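Local atomic coordinates of protein BA42 (Bizionia argentinensis, PDB entry 4OA3), a protein that is of unknown function but binds two calcium ions and consists of a single stand-alone TPM domain. Residues 15-20 against 116-121; 32-37 against 112-117; 38-41 against 46-49; 62-67 against 136-141; 77-82 against 99-104. All blocks are in the same frame, centred on the assembly; numbering follows the deposited sequence. Where two conformers were deposited one is given.

Overall arrangement
Contacts 2 and 5 seat helices on the mixed sheet, and contact 1 packs a further helix, 11-24, on helix 110-128. Contacts 1 and 2 share Asp116 and Gly117 of helix 110-128, their centres about 7 Å apart; contact 2 lays that helix on strand 31-37. Contact 5, centred about 8 Å from contact 2, lays helix 95-105 over strand 76-81. Contact 3, about 21 Å from contact 1 between centres, lies at the surface and joins contact 2 through the salt bridge from Arg47 to Glu37. Contact 4 holds the calcium loop, and its strand 65-71 pairs with strands of contacts 2 and 5. The side chain of Ile118 in contact 1 is about 10 Å from a calcium ion.

Contact 1 (15-20 against 116-121); sequences KAIVDA and DGIEKA
Ile17 and Ile118 meet with their side chains at about a right angle, so that one branch of each does the touching: the CG2 methyl of Ile17 lies 3.7 Å from CD1 of Ile118, the end of the longer branch. The shorter branch of Ile118 serves the second meeting. With its CG1 beside the backbone N and anti to the carbonyl carbon (chi1 -71°), its CG2 is swung to the carbonyl side and rests against Ala20, 3.9 Å from the CB methyl and 3.4 Å from the carbonyl O. Ile118 thus straddles one turn of helix 11-24, a branch for each of two residues three positions apart. The residue types fit this division of labour. Ala20, with a lone methyl aimed at the other helix, lets the backbones come close, and the CA atoms of Ala20 and Ile118 are 6.4 Å apart; a beta-branched isoleucine opposite supplies two arms stiffly set at CB. Around the pair, Ile118 also touches Ile21 and Ala24, while Ile17 reaches Leu114, Val115 and Ile143. An alanine in place of Ile118 would take away both arms and is likely to open a gap between the helices, with the CG2 of Ile17 and the methyl of Ala20 left without this partner. Lys15 NZ meets the syn lone pair of Asp19 OD2 at 2.7 Å, a salt bridge that takes no part in the contact. Helix 11-24 is joined to helix 110-128 here by shape and dispersion alone, without a directional bond.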
# COMPACT_ATOMS: atom_id res chain seq x y z
N LYS A 15 11.54 1.73 9.26
CA LYS A 15 11.85 0.34 9.49
C LYS A 15 10.59 -0.45 9.88
O LYS A 15 10.39 -1.56 9.41
CB LYS A 15 12.93 0.21 10.57
CG LYS A 15 13.18 -1.22 11.04
CD LYS A 15 14.04 -1.23 12.32
CE LYS A 15 14.27 -2.58 12.98
NZ LYS A 15 13.41 -3.69 12.49
N ALA A 16 9.73 0.14 10.70
CA ALA A 16 8.50 -0.51 11.14
C ALA A 16 7.56 -0.73 9.96
O ALA A 16 6.89 -1.77 9.86
CB ALA A 16 7.82 0.33 12.21
N ILE A 17 7.53 0.23 9.04
CA ILE A 17 6.68 0.11 7.86
C ILE A 17 7.16 -0.96 6.92
O ILE A 17 6.37 -1.78 6.45
CB ILE A 17 6.52 1.48 7.20
CG1 ILE A 17 5.73 2.45 8.15
CG2 ILE A 17 5.81 1.37 5.86
CD1 ILE A 17 5.90 3.88 7.81
N VAL A 18 8.47 -0.98 6.64
CA VAL A 18 9.03 -1.99 5.76
C VAL A 18 8.84 -3.39 6.37
O VAL A 18 8.56 -4.35 5.66
CB VAL A 18 10.51 -1.66 5.45
CG1 VAL A 18 11.19 -2.80 4.70
CG2 VAL A 18 10.62 -0.37 4.65
N ASP A 19 8.99 -3.50 7.70
CA ASP A 19 8.79 -4.77 8.42
C ASP A 19 7.30 -5.21 8.32
O ASP A 19 7.02 -6.40 8.11
CB ASP A 19 9.14 -4.64 9.91
CG ASP A 19 10.62 -4.50 10.23
OD1 ASP A 19 11.43 -4.70 9.32
OD2 ASP A 19 10.95 -4.14 11.38
N ALA A 20 6.37 -4.24 8.35
CA ALA A 20 4.93 -4.53 8.21
C ALA A 20 4.61 -5.08 6.81
O ALA A 20 3.85 -6.02 6.65
CB ALA A 20 4.10 -3.29 8.49
N ASP A 116 -0.90 -0.16 10.21
CA ASP A 116 -2.24 -0.76 10.33
C ASP A 116 -2.92 -1.00 9.00
O ASP A 116 -3.56 -2.04 8.80
CB ASP A 116 -3.13 0.11 11.21
CG ASP A 116 -2.75 0.11 12.67
OD1 ASP A 116 -1.83 -0.66 13.07
OD2 ASP A 116 -3.37 0.88 13.43
N GLY A 117 -2.73 -0.07 8.06
CA GLY A 117 -3.26 -0.25 6.72
C GLY A 117 -2.60 -1.39 6.00
O GLY A 117 -3.27 -2.16 5.33
N ILE A 118 -1.27 -1.51 6.13
CA ILE A 118 -0.54 -2.58 5.48
C ILE A 118 -1.03 -3.93 6.02
O ILE A 118 -1.26 -4.87 5.25
CB ILE A 118 0.98 -2.38 5.66
CG1 ILE A 118 1.47 -1.18 4.80
CG2 ILE A 118 1.77 -3.68 5.35
CD1 ILE A 118 2.77 -0.61 5.24
N GLU A 119 -1.17 -4.03 7.33
CA GLU A 119 -1.65 -5.28 7.92
C GLU A 119 -3.05 -5.64 7.41
O GLU A 119 -3.31 -6.78 7.01
CB GLU A 119 -1.66 -5.18 9.45
CG GLU A 119 -2.13 -6.45 10.14
CD GLU A 119 -2.17 -6.39 11.65
OE1 GLU A 119 -2.55 -5.33 12.20
OE2 GLU A 119 -1.89 -7.43 12.29
N LYS A 120 -3.93 -4.67 7.38
CA LYS A 120 -5.30 -4.89 6.90
C LYS A 120 -5.31 -5.28 5.43
O LYS A 120 -6.08 -6.16 5.00
CB LYS A 120 -6.16 -3.64 7.13
CG LYS A 120 -6.58 -3.50 8.57
CD LYS A 120 -7.86 -4.30 8.88
CE LYS A 120 -8.19 -4.36 10.36
NZ LYS A 120 -8.59 -3.04 10.91
N ALA A 121 -4.47 -4.62 4.62
CA ALA A 121 -4.38 -4.92 3.21
C ALA A 121 -3.90 -6.36 2.96
O ALA A 121 -4.38 -7.03 2.05
CB ALA A 121 -3.48 -3.91 2.50

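Contact 2 (32-37 against 112-117); sequences IRVHLE and QGLVDG
Leu114 turns its CG to the side of the backbone N (chi1 -70°) and stretches the rest of its chain out (chi2 173°), which carries CD1 down to strand 31-37. This methyl rests over two strand side chains where they lie next to each other: Leu114 CD1 is 4.3 Å from CG1 of Val34 and 4.4 Å from CD2 of Leu36. Val34 and Leu36, two apart in the strand, lie on the same face of the sheet; the short valine points at the helix, whereas the longer leucine comes in with its end. Leucine suits the helix position, reaching far enough to meet the valine across an 8.2 Å CA separation. Ile17 and Ile68 press on Leu114 as well. On the strand's polar face His35 gives its NE2 hydrogen to Glu37 OE1 at 2.7 Å, nearly straight and in the ring plane, though from above the carboxylate plane; ND1 goes to Ser144. Glu37 OE1 also forms a salt bridge with Arg47 NH2, and OE2 a hydrogen bond with Tyr69 OH. The strand thus divides its chemistry: loose van der Waals contact beneath the helix, and on the reverse side buried polar groups satisfied by one another and by Ser144, Tyr69 and Arg47.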
# COMPACT_ATOMS: atom_id res chain seq x y z
N ILE A 32 2.82 -5.22 -1.76
CA ILE A 32 2.45 -3.90 -1.25
C ILE A 32 3.61 -2.94 -1.24
O ILE A 32 4.69 -3.28 -0.81
CB ILE A 32 1.88 -4.02 0.20
CG1 ILE A 32 0.65 -4.91 0.23
CG2 ILE A 32 1.59 -2.63 0.79
CD1 ILE A 32 0.34 -5.47 1.57
N ARG A 33 3.39 -1.69 -1.72
CA ARG A 33 4.35 -0.61 -1.55
C ARG A 33 3.66 0.65 -1.09
O ARG A 33 2.46 0.84 -1.32
CB ARG A 33 5.14 -0.26 -2.82
CG ARG A 33 5.98 -1.43 -3.30
CD ARG A 33 7.01 -1.05 -4.34
NE ARG A 33 8.02 -0.17 -3.74
CZ ARG A 33 8.92 0.50 -4.43
NH1 ARG A 33 8.95 0.42 -5.75
NH2 ARG A 33 9.80 1.27 -3.80
N VAL A 34 4.42 1.49 -0.41
CA VAL A 34 4.03 2.82 0.01
C VAL A 34 4.83 3.83 -0.79
O VAL A 34 6.04 3.64 -0.98
CB VAL A 34 4.29 3.02 1.51
CG1 VAL A 34 4.05 4.46 1.97
CG2 VAL A 34 3.44 2.07 2.34
N HIS A 35 4.15 4.90 -1.23
CA HIS A 35 4.82 6.04 -1.87
C HIS A 35 4.40 7.28 -1.12
O HIS A 35 3.20 7.50 -0.91
CB HIS A 35 4.46 6.21 -3.33
CG HIS A 35 5.01 7.47 -3.96
ND1 HIS A 35 6.27 7.51 -4.53
CD2 HIS A 35 4.42 8.67 -4.14
CE1 HIS A 35 6.38 8.72 -5.07
NE2 HIS A 35 5.31 9.44 -4.84
N LEU A 36 5.37 8.08 -0.72
CA LEU A 36 5.12 9.34 -0.04
C LEU A 36 5.59 10.51 -0.91
O LEU A 36 6.67 10.47 -1.47
CB LEU A 36 5.90 9.39 1.27
CG LEU A 36 5.67 8.20 2.26
CD1 LEU A 36 6.48 8.38 3.54
CD2 LEU A 36 4.21 8.03 2.63
N GLU A 37 4.77 11.57 -0.94
CA GLU A 37 5.19 12.82 -1.56
C GLU A 37 4.46 13.96 -0.87
O GLU A 37 3.49 13.74 -0.15
CB GLU A 37 5.07 12.83 -3.08
CG GLU A 37 3.65 12.75 -3.63
CD GLU A 37 3.62 12.52 -5.13
OE1 GLU A 37 4.59 11.95 -5.69
OE2 GLU A 37 2.57 12.82 -5.74
N GLN A 112 1.76 4.64 12.50
CA GLN A 112 0.79 3.61 12.85
C GLN A 112 -0.31 3.43 11.82
O GLN A 112 -0.78 2.32 11.59
CB GLN A 112 0.18 3.86 14.24
CG GLN A 112 -0.38 2.60 14.86
CD GLN A 112 0.70 1.55 15.08
OE1 GLN A 112 1.75 1.83 15.67
NE2 GLN A 112 0.49 0.34 14.59
N GLY A 113 -0.72 4.51 11.18
CA GLY A 113 -1.71 4.40 10.13
C GLY A 113 -1.22 3.55 8.98
O GLY A 113 -1.93 2.71 8.44
N LEU A 114 0.05 3.78 8.59
CA LEU A 114 0.58 2.97 7.49
C LEU A 114 0.75 1.53 7.91
O LEU A 114 0.40 0.64 7.15
CB LEU A 114 1.91 3.55 7.03
CG LEU A 114 1.76 4.90 6.30
CD1 LEU A 114 3.12 5.52 6.02
CD2 LEU A 114 0.98 4.73 4.98
N VAL A 115 1.27 1.27 9.11
CA VAL A 115 1.44 -0.11 9.56
C VAL A 115 0.10 -0.82 9.62
O VAL A 115 -0.04 -1.96 9.15
CB VAL A 115 2.13 -0.14 10.93
CG1 VAL A 115 2.01 -1.53 11.59
CG2 VAL A 115 3.60 0.26 10.79
N ASP A 116 -0.90 -0.16 10.21
CA ASP A 116 -2.24 -0.76 10.33
C ASP A 116 -2.92 -1.00 9.00
O ASP A 116 -3.56 -2.04 8.80
CB ASP A 116 -3.13 0.11 11.21
CG ASP A 116 -2.75 0.11 12.67
OD1 ASP A 116 -1.83 -0.66 13.07
OD2 ASP A 116 -3.37 0.88 13.43
N GLY A 117 -2.73 -0.07 8.06
CA GLY A 117 -3.26 -0.25 6.72
C GLY A 117 -2.60 -1.39 6.00
O GLY A 117 -3.27 -2.16 5.33

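Contact 3 (38-41 against 46-49); sequences KTSE and DRAM
Ser40 is the first of segment 38-41 to touch Arg47: its OG, set anti to the backbone N (chi1 -166°), lies 3.8 Å from the CG methylene. That hydroxyl's polar partner is Tyr69 OH. Glu41 follows, crossing the arginine at about a right angle with its chain extended. The carboxylate rests on the aliphatic part of Arg47, with Glu41 OE1 3.6 Å from CB and OE2 3.5 Å from CD. No N-H points at it: OE2 stays 4.3 Å from Arg47 NE, well out of the guanidinium plane. Instead a water joins the charges, donating to Glu41 OE2 at 2.7 Å and accepting from Arg47 NH1 at 3.0 Å. Arg47 NH2, in a salt bridge, and NE both face the Glu37 carboxylate, two N-H to one group; the arginine, bent at chi2, serves two acids with different nitrogens. Were Arg47 cut back to alanine, Glu37 would probably lose this counter-charge, and the Glu41 carboxylate the methylenes and bridging water that hold it. Long and charged only at its tip, arginine can do both. This is the strand-to-helix turn of the beta-alpha-beta crossover from strand 31-37 through helix 44-54 to its parallel neighbour 65-71, the loop folding back on the helix's first turn.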
# COMPACT_ATOMS: atom_id res chain seq x y z
N LYS A 38 4.96 15.19 -1.05
CA LYS A 38 4.37 16.30 -0.29
C LYS A 38 2.96 16.66 -0.77
O LYS A 38 2.04 16.72 0.03
CB LYS A 38 5.29 17.53 -0.37
N THR A 39 2.81 16.85 -2.09
CA THR A 39 1.55 17.32 -2.68
C THR A 39 1.09 16.43 -3.81
O THR A 39 1.91 15.87 -4.52
CB THR A 39 1.72 18.77 -3.19
OG1 THR A 39 2.75 18.82 -4.18
CG2 THR A 39 2.07 19.75 -2.08
N SER A 40 -0.22 16.31 -3.98
CA SER A 40 -0.76 15.50 -5.07
C SER A 40 -1.29 16.38 -6.19
O SER A 40 -0.98 17.56 -6.26
CB SER A 40 -1.86 14.58 -4.58
OG SER A 40 -2.10 13.61 -5.59
N GLU A 41 -1.95 15.76 -7.13
CA GLU A 41 -2.61 16.41 -8.25
C GLU A 41 -4.10 16.49 -7.93
O GLU A 41 -4.56 15.82 -7.00
CB GLU A 41 -2.36 15.59 -9.49
CG GLU A 41 -0.87 15.55 -9.83
CD GLU A 41 -0.47 14.67 -11.00
OE1 GLU A 41 -1.33 13.99 -11.58
OE2 GLU A 41 0.73 14.70 -11.36
N ASP A 46 -5.50 9.44 -10.62
CA ASP A 46 -4.63 9.48 -11.77
C ASP A 46 -3.16 9.62 -11.33
O ASP A 46 -2.29 8.99 -11.93
CB ASP A 46 -4.98 10.63 -12.76
CG ASP A 46 -6.07 10.28 -13.76
OD1 ASP A 46 -6.83 9.33 -13.49
OD2 ASP A 46 -6.16 10.96 -14.80
N ARG A 47 -2.89 10.43 -10.31
CA ARG A 47 -1.51 10.55 -9.86
C ARG A 47 -1.03 9.21 -9.29
O ARG A 47 0.09 8.77 -9.60
CB ARG A 47 -1.36 11.67 -8.81
CG ARG A 47 0.03 11.77 -8.17
CD ARG A 47 1.15 11.94 -9.17
NE ARG A 47 2.45 12.04 -8.50
CZ ARG A 47 3.63 11.93 -9.12
NH1 ARG A 47 3.68 11.75 -10.44
NH2 ARG A 47 4.75 11.98 -8.43
N ALA A 48 -1.84 8.57 -8.45
CA ALA A 48 -1.43 7.26 -7.91
C ALA A 48 -1.20 6.23 -9.02
O ALA A 48 -0.27 5.45 -8.94
CB ALA A 48 -2.49 6.76 -6.95
N MET A 49 -2.03 6.24 -10.08
CA MET A 49 -1.88 5.36 -11.23
C MET A 49 -0.55 5.65 -11.95
O MET A 49 0.16 4.71 -12.28
CB MET A 49 -3.05 5.59 -12.18
CG MET A 49 -3.08 4.67 -13.34
SD MET A 49 -4.73 4.63 -14.11
CE MET A 49 -4.82 6.22 -14.73
O HOH W 1 1.58 12.43 -12.48

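Contact 4 (62-67 against 136-141); sequences LQNGVL and IDELPN. With CA (calcium ion), chain B; CA (calcium ion), chain C.
The two-calcium site of this TPM domain is built in large part on the loop 136-141, and this contact places that loop beside the start of strand 65-71. Asp137 OD1, Leu139 O and Asn141 OD1 bind one calcium ion at 2.3 to 2.4 Å, alternate residues sending oxygens to the same ion, with water 4 and the carboxylates of Glu25 and Glu31 completing the shell. Asp137 turns its CG anti to the backbone N (chi1 -167°), which carries OD1 to the metal while OD2 stays 4.1 Å from it. The second ion takes the carbonyl O of Ile136 at 2.4 Å, three waters, and carboxylate oxygens of Glu31 and Asp135; Glu31 thus ties the two sites together. Across the contact, Leu139 sends its CD1 to Gly65 CA at 4.3 Å, where a CB on the glycine would come tight against that methyl. Glycine therefore suits the spot, and leucine can face the strand while its carbonyl serves calcium. Glu138 and Asn64 meet through water 2, which donates to Asn64 OD1 and to Glu138 OE1, each at 2.7 Å, and accepts from Leu62 N. The other carboxylate oxygen, Glu138 OE2, takes the N-H of Lys61, and OE1 also lies within hydrogen-bonding distance of water 3, a ligand of the second ion. Glu138 is a second-shell residue: it binds no metal, yet if it does bond to that calcium-bound water, its negative charge might orient and polarise it, linking the loop 62-64 to the ion.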
# COMPACT_ATOMS: atom_id res chain seq x y z
N LEU A 62 0.30 -12.27 -10.90
CA LEU A 62 -1.17 -12.20 -10.80
C LEU A 62 -1.75 -10.79 -10.85
O LEU A 62 -2.94 -10.62 -10.61
CB LEU A 62 -1.64 -12.90 -9.52
CG LEU A 62 -1.25 -14.35 -9.39
CD1 LEU A 62 -1.75 -14.94 -8.08
CD2 LEU A 62 -1.79 -15.18 -10.57
N GLN A 63 -0.93 -9.77 -11.23
CA GLN A 63 -1.42 -8.40 -11.34
C GLN A 63 -2.09 -7.99 -10.05
O GLN A 63 -3.18 -7.40 -10.03
CB GLN A 63 -2.34 -8.24 -12.57
CG GLN A 63 -1.70 -8.77 -13.84
CD GLN A 63 -2.51 -8.41 -15.05
OE1 GLN A 63 -3.36 -9.17 -15.50
NE2 GLN A 63 -2.30 -7.21 -15.58
N ASN A 64 -1.40 -8.30 -8.93
CA ASN A 64 -1.92 -8.06 -7.61
C ASN A 64 -1.05 -7.19 -6.71
O ASN A 64 -1.01 -7.37 -5.51
CB ASN A 64 -2.31 -9.38 -6.94
CG ASN A 64 -1.16 -10.32 -6.75
OD1 ASN A 64 -0.07 -10.09 -7.23
ND2 ASN A 64 -1.37 -11.37 -5.99
N GLY A 65 -0.34 -6.26 -7.33
CA GLY A 65 0.37 -5.24 -6.58
C GLY A 65 -0.61 -4.17 -6.15
O GLY A 65 -1.61 -3.91 -6.84
N VAL A 66 -0.36 -3.54 -5.01
CA VAL A 66 -1.18 -2.44 -4.53
C VAL A 66 -0.24 -1.38 -4.00
O VAL A 66 0.74 -1.70 -3.32
CB VAL A 66 -2.26 -2.85 -3.48
CG1 VAL A 66 -1.64 -3.53 -2.27
CG2 VAL A 66 -3.10 -1.64 -3.05
N LEU A 67 -0.52 -0.12 -4.36
CA LEU A 67 0.20 1.05 -3.91
C LEU A 67 -0.66 1.80 -2.91
O LEU A 67 -1.83 2.11 -3.19
CB LEU A 67 0.49 2.00 -5.09
CG LEU A 67 1.20 3.30 -4.73
CD1 LEU A 67 2.58 3.06 -4.14
CD2 LEU A 67 1.32 4.19 -5.96
N ILE A 136 7.40 -15.49 -4.49
CA ILE A 136 8.51 -14.65 -4.93
C ILE A 136 8.23 -13.25 -4.34
O ILE A 136 7.08 -12.81 -4.36
CB ILE A 136 8.52 -14.60 -6.46
CG1 ILE A 136 8.82 -16.01 -7.06
CG2 ILE A 136 9.54 -13.54 -6.98
CD1 ILE A 136 8.74 -16.07 -8.51
N ASP A 137 9.27 -12.54 -3.85
CA ASP A 137 9.10 -11.15 -3.40
C ASP A 137 9.27 -10.32 -4.69
O ASP A 137 10.39 -10.03 -5.13
CB ASP A 137 10.12 -10.81 -2.32
CG ASP A 137 9.83 -9.51 -1.59
OD1 ASP A 137 9.02 -8.70 -2.11
OD2 ASP A 137 10.41 -9.30 -0.51
N GLU A 138 8.16 -10.13 -5.39
CA GLU A 138 8.15 -9.55 -6.74
C GLU A 138 8.45 -8.08 -6.83
O GLU A 138 9.07 -7.65 -7.81
CB GLU A 138 6.80 -9.86 -7.40
CG GLU A 138 6.55 -11.35 -7.61
CD GLU A 138 5.16 -11.67 -8.13
OE1 GLU A 138 4.19 -11.45 -7.37
OE2 GLU A 138 5.05 -12.20 -9.26
N LEU A 139 8.04 -7.31 -5.84
CA LEU A 139 8.27 -5.87 -5.80
C LEU A 139 9.06 -5.52 -4.57
O LEU A 139 8.82 -6.09 -3.51
CB LEU A 139 6.95 -5.10 -5.75
CG LEU A 139 5.94 -5.39 -6.88
CD1 LEU A 139 4.66 -4.57 -6.69
CD2 LEU A 139 6.53 -5.15 -8.26
N PRO A 140 9.99 -4.55 -4.64
CA PRO A 140 10.69 -4.13 -3.43
C PRO A 140 9.77 -3.57 -2.35
O PRO A 140 8.67 -3.07 -2.65
CB PRO A 140 11.69 -3.07 -3.93
CG PRO A 140 11.23 -2.67 -5.19
CD PRO A 140 10.36 -3.74 -5.80
N ASN A 141 10.17 -3.75 -1.10
CA ASN A 141 9.36 -3.30 0.03
C ASN A 141 9.76 -1.89 0.46
O ASN A 141 9.10 -1.33 1.32
CB ASN A 141 9.48 -4.26 1.18
CG ASN A 141 9.02 -5.66 0.87
OD1 ASN A 141 8.36 -5.95 -0.12
ND2 ASN A 141 9.29 -6.55 1.85
CA CA B . 7.34 -7.00 -1.87
CA CA C . 5.33 -12.28 -2.83
O HOH W 2 1.62 -12.05 -8.13
O HOH W 3 3.92 -12.52 -4.81
O HOH W 4 6.48 -4.80 -2.27
O HOH W 5 3.50 -11.57 -1.49
O HOH W 6 6.80 -11.30 -1.08

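Contact 5 (77-82 against 99-104); sequences FVIYGD and NAIQLQ
This is a strand-to-helix packing contact, partly buried, in which helix 95-105 lies over the edge strand 76-81 and runs nearly antiparallel to it (163° between the short segments, whose axes come within 10.6 Å). Phe77 and Ile101 carry it. The CG2 methyl of Ile101 sits over one face of the Phe77 ring, 3.8 Å from the centroid and 20° off the ring normal, a CH-pi contact, and it leans toward CE1 at 3.6 Å. The ring is brought under the helix by a first torsion (chi1 63°) that sets CG between the backbone N and carbonyl carbon. The longer branch of Ile101 ends in CD1, which approaches Phe77 CE2 at 3.9 Å. A flat ring offers a broad surface to a branched aliphatic chain, and isoleucine uses both branches on it. Gln102, its chain bent, brings OE1 to 3.4 Å from Phe77 CE1, its amide nearly parallel to the ring. Phe105 meets the same ring with planes nearly perpendicular, and Arg98 NH2 makes a hydrogen bond to Phe77 O. On the strand's other face Val78 and Tyr80 pack on helix 44-54, while helix 110-128 flanks helix 95-105 through Ala100 and Gln104, so the strand is sandwiched between helices.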
# COMPACT_ATOMS: atom_id res chain seq x y z
N PHE A 77 -4.76 10.18 0.95
CA PHE A 77 -4.15 8.99 0.39
C PHE A 77 -5.07 8.28 -0.53
O PHE A 77 -6.29 8.50 -0.52
CB PHE A 77 -3.67 8.06 1.53
CG PHE A 77 -4.77 7.54 2.42
CD1 PHE A 77 -5.15 8.24 3.56
CD2 PHE A 77 -5.38 6.33 2.15
CE1 PHE A 77 -6.15 7.75 4.38
CE2 PHE A 77 -6.40 5.86 2.97
CZ PHE A 77 -6.75 6.56 4.09
N VAL A 78 -4.50 7.39 -1.32
CA VAL A 78 -5.19 6.55 -2.25
C VAL A 78 -4.64 5.15 -2.13
O VAL A 78 -3.43 5.00 -2.03
CB VAL A 78 -4.96 7.06 -3.73
CG1 VAL A 78 -5.44 6.06 -4.79
CG2 VAL A 78 -5.65 8.39 -3.93
N ILE A 79 -5.51 4.16 -2.19
CA ILE A 79 -5.12 2.78 -2.27
C ILE A 79 -5.43 2.41 -3.70
O ILE A 79 -6.59 2.52 -4.15
CB ILE A 79 -5.89 1.91 -1.28
CG1 ILE A 79 -5.59 2.34 0.17
CG2 ILE A 79 -5.54 0.45 -1.50
CD1 ILE A 79 -6.73 1.96 1.14
N TYR A 80 -4.39 2.08 -4.46
CA TYR A 80 -4.51 1.74 -5.87
C TYR A 80 -4.03 0.33 -6.08
O TYR A 80 -2.84 0.05 -5.94
CB TYR A 80 -3.69 2.74 -6.70
CG TYR A 80 -3.78 2.52 -8.19
CD1 TYR A 80 -3.00 1.58 -8.83
CD2 TYR A 80 -4.71 3.23 -8.96
CE1 TYR A 80 -3.21 1.24 -10.16
CE2 TYR A 80 -4.87 2.96 -10.31
CZ TYR A 80 -4.12 1.97 -10.92
OH TYR A 80 -4.28 1.67 -12.25
N GLY A 81 -4.94 -0.55 -6.43
CA GLY A 81 -4.64 -1.93 -6.74
C GLY A 81 -4.62 -2.17 -8.24
O GLY A 81 -5.31 -1.48 -9.00
N ASP A 82 -3.84 -3.16 -8.67
CA ASP A 82 -3.70 -3.53 -10.08
C ASP A 82 -4.94 -4.31 -10.55
O ASP A 82 -5.81 -4.67 -9.75
CB ASP A 82 -2.42 -4.31 -10.31
CG ASP A 82 -1.87 -4.27 -11.73
OD1 ASP A 82 -2.50 -3.60 -12.61
OD2 ASP A 82 -0.86 -4.94 -11.99
N ASN A 99 -10.11 2.66 6.41
CA ASN A 99 -10.55 3.04 7.75
C ASN A 99 -9.44 2.89 8.75
O ASN A 99 -9.29 3.74 9.62
CB ASN A 99 -11.76 2.21 8.17
CG ASN A 99 -13.00 2.54 7.36
OD1 ASN A 99 -13.10 3.60 6.72
ND2 ASN A 99 -13.94 1.62 7.30
N ALA A 100 -8.62 1.83 8.61
CA ALA A 100 -7.51 1.58 9.52
C ALA A 100 -6.44 2.67 9.40
O ALA A 100 -5.90 3.12 10.40
CB ALA A 100 -6.90 0.21 9.27
N ILE A 101 -6.19 3.16 8.17
CA ILE A 101 -5.22 4.25 7.98
C ILE A 101 -5.77 5.57 8.52
O ILE A 101 -5.11 6.26 9.28
CB ILE A 101 -4.86 4.40 6.48
CG1 ILE A 101 -4.22 3.10 5.93
CG2 ILE A 101 -3.94 5.63 6.27
CD1 ILE A 101 -4.07 3.07 4.41
N GLN A 102 -7.01 5.90 8.13
CA GLN A 102 -7.63 7.16 8.52
C GLN A 102 -7.79 7.28 10.03
O GLN A 102 -7.58 8.35 10.59
CB GLN A 102 -9.01 7.28 7.87
CG GLN A 102 -9.63 8.67 8.04
CD GLN A 102 -8.75 9.72 7.40
OE1 GLN A 102 -8.38 9.58 6.24
NE2 GLN A 102 -8.25 10.68 8.16
N LEU A 103 -8.13 6.19 10.70
CA LEU A 103 -8.27 6.21 12.16
C LEU A 103 -7.01 6.73 12.80
O LEU A 103 -7.06 7.51 13.76
CB LEU A 103 -8.59 4.82 12.66
CG LEU A 103 -8.67 4.65 14.19
CD1 LEU A 103 -9.80 5.52 14.79
CD2 LEU A 103 -8.87 3.20 14.55
N GLN A 104 -5.84 6.29 12.31
CA GLN A 104 -4.60 6.73 12.90
C GLN A 104 -4.18 8.09 12.37
O GLN A 104 -3.69 8.89 13.15
CB GLN A 104 -3.49 5.72 12.63
CG GLN A 104 -3.77 4.32 13.14
CD GLN A 104 -4.08 4.34 14.61
OE1 GLN A 104 -3.42 5.04 15.40
NE2 GLN A 104 -5.12 3.62 15.00